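Local atomic coordinates of aquaporin aqpM (Methanothermobacter marburgensis str. Marburg, PDB entry 2F2B), a protein that forms a tetrameric membrane channel that lets water move in both directions under osmotic drive and also passes some glycerol. Residues A[132-137]-A[205-210]. Sequence-based numbering, arbitrary orientation.
Sequences LGATAP and GPYLND
Ala134 and Pro206 bring the two backbones to within 5.1 Å, CA to CA, where an irregular loop, 132-137, predicted to be extracellular, lies against helix 200-214. In the aquaporin fold this is the short pore helix that starts within the second NPA motif. Leu132 and Gly133 both have positive phi, a backbone shape that glycine adopts readily; Gly133 O accepts a hydrogen bond from NH2 of Arg202, the arginine directly after that motif, which lines the selectivity filter in aquaporins, consistent with the loop holding its guanidinium in place. Pro206 suits a kink in the helix, since its nitrogen has no hydrogen to give to the preceding turn. Its CB packs 3.9 Å from the CB of Ala134, whose small methyl fits among Pro206, the ring edge of Tyr207 and the carboxylate of Asp210, with CB 3.2 Å from Asp210 OD2. Leu132 has its CG anti to the carbonyl carbon (chi1 -72°), which sends the branch in toward the helix, where CD1 meets the CB of Asn209 at 3.4 Å, the side chains crossing near a right angle. Asp210 runs past Leu132 in the opposite sense, bringing OD1 to 3.6 Å from the leucine CB. Thr135 serves the contact through its main chain, while its hydroxyl is hydrogen-bonded to Thr203. Tyrosine has the length to span from helix to loop: the ring of Tyr207, met edge-to-face by Trp219, carries its phenol to the loop backbone, where OH donates to Thr135 O at 2.6 Å, with the acceptor in the ring plane and a C=O...OH angle of 168°.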
loop_
_atom_site.group_PDB
_atom_site.type_symbol
_atom_site.label_atom_id
_atom_site.label_comp_id
_atom_site.label_asym_id
_atom_site.label_seq_id
_atom_site.Cartn_x
_atom_site.Cartn_y
_atom_site.Cartn_z
ATOM N N LEU A 132 -1.550 -10.772 -22.209
ATOM C CA LEU A 132 -1.807 -11.581 -21.021
ATOM C C LEU A 132 -0.732 -11.386 -19.955
ATOM O O LEU A 132 -0.450 -12.290 -19.169
ATOM C CB LEU A 132 -1.932 -13.062 -21.400
ATOM C CG LEU A 132 -3.226 -13.419 -22.154
ATOM C CD1 LEU A 132 -3.195 -14.878 -22.604
ATOM C CD2 LEU A 132 -4.425 -13.172 -21.245
ATOM N N GLY A 133 -0.149 -10.193 -19.935
ATOM C CA GLY A 133 0.887 -9.880 -18.965
ATOM C C GLY A 133 2.143 -10.727 -19.081
ATOM O O GLY A 133 2.812 -10.983 -18.080
ATOM N N ALA A 134 2.476 -11.164 -20.293
ATOM C CA ALA A 134 3.672 -11.977 -20.494
ATOM C C ALA A 134 4.932 -11.146 -20.243
ATOM O O ALA A 134 5.001 -9.975 -20.615
ATOM C CB ALA A 134 3.694 -12.542 -21.917
ATOM N N THR A 135 5.928 -11.756 -19.610
ATOM C CA THR A 135 7.181 -11.065 -19.318
ATOM C C THR A 135 8.192 -11.210 -20.457
ATOM O O THR A 135 8.462 -12.319 -20.921
ATOM C CB THR A 135 7.838 -11.612 -18.029
ATOM O OG1 THR A 135 8.040 -13.026 -18.157
ATOM C CG2 THR A 135 6.950 -11.339 -16.814
ATOM N N ALA A 136 8.745 -10.085 -20.900
ATOM C CA ALA A 136 9.749 -10.076 -21.965
ATOM C C ALA A 136 10.604 -8.826 -21.812
ATOM O O ALA A 136 10.159 -7.829 -21.243
ATOM C CB ALA A 136 9.073 -10.088 -23.339
ATOM N N PRO A 137 11.853 -8.862 -22.306
ATOM C CA PRO A 137 12.709 -7.680 -22.184
ATOM C C PRO A 137 12.025 -6.459 -22.794
ATOM O O PRO A 137 11.422 -6.545 -23.867
ATOM C CB PRO A 137 13.970 -8.084 -22.950
ATOM C CG PRO A 137 14.026 -9.567 -22.744
ATOM C CD PRO A 137 12.580 -9.975 -22.943
ATOM N N GLY A 205 2.751 -19.729 -18.266
ATOM C CA GLY A 205 1.322 -19.611 -18.522
ATOM C C GLY A 205 0.965 -18.618 -19.613
ATOM O O GLY A 205 0.324 -18.976 -20.606
ATOM N N PRO A 206 1.346 -17.345 -19.444
ATOM C CA PRO A 206 1.056 -16.309 -20.439
ATOM C C PRO A 206 1.696 -16.617 -21.799
ATOM O O PRO A 206 1.094 -16.372 -22.842
ATOM C CB PRO A 206 1.628 -15.051 -19.793
ATOM C CG PRO A 206 1.381 -15.304 -18.332
ATOM C CD PRO A 206 1.823 -16.743 -18.185
ATOM N N TYR A 207 2.917 -17.148 -21.784
ATOM C CA TYR A 207 3.604 -17.491 -23.033
ATOM C C TYR A 207 2.781 -18.502 -23.826
ATOM O O TYR A 207 2.572 -18.338 -25.029
ATOM C CB TYR A 207 4.985 -18.087 -22.741
ATOM C CG TYR A 207 6.114 -17.078 -22.643
ATOM C CD1 TYR A 207 5.891 -15.777 -22.181
ATOM C CD2 TYR A 207 7.417 -17.439 -22.988
ATOM C CE1 TYR A 207 6.943 -14.863 -22.069
ATOM C CE2 TYR A 207 8.469 -16.540 -22.877
ATOM C CZ TYR A 207 8.230 -15.255 -22.418
ATOM O OH TYR A 207 9.280 -14.373 -22.313
ATOM N N LEU A 208 2.321 -19.548 -23.146
ATOM C CA LEU A 208 1.527 -20.590 -23.793
ATOM C C LEU A 208 0.236 -20.034 -24.387
ATOM O O LEU A 208 -0.066 -20.255 -25.564
ATOM C CB LEU A 208 1.196 -21.705 -22.796
ATOM C CG LEU A 208 0.375 -22.883 -23.336
ATOM C CD1 LEU A 208 1.124 -23.535 -24.491
ATOM C CD2 LEU A 208 0.117 -23.896 -22.230
ATOM N N ASN A 209 -0.525 -19.304 -23.580
ATOM C CA ASN A 209 -1.777 -18.744 -24.058
ATOM C C ASN A 209 -1.599 -17.659 -25.120
ATOM O O ASN A 209 -2.429 -17.540 -26.026
ATOM C CB ASN A 209 -2.608 -18.235 -22.878
ATOM C CG ASN A 209 -3.170 -19.373 -22.037
ATOM O OD1 ASN A 209 -2.508 -19.891 -21.134
ATOM N ND2 ASN A 209 -4.387 -19.785 -22.353
ATOM N N ASP A 210 -0.527 -16.874 -25.026
ATOM C CA ASP A 210 -0.275 -15.840 -26.027
ATOM C C ASP A 210 -0.014 -16.500 -27.376
ATOM O O ASP A 210 -0.426 -15.995 -28.423
ATOM C CB ASP A 210 0.940 -14.983 -25.656
ATOM C CG ASP A 210 0.589 -13.839 -24.726
ATOM O OD1 ASP A 210 -0.596 -13.454 -24.680
ATOM O OD2 ASP A 210 1.504 -13.313 -24.056
#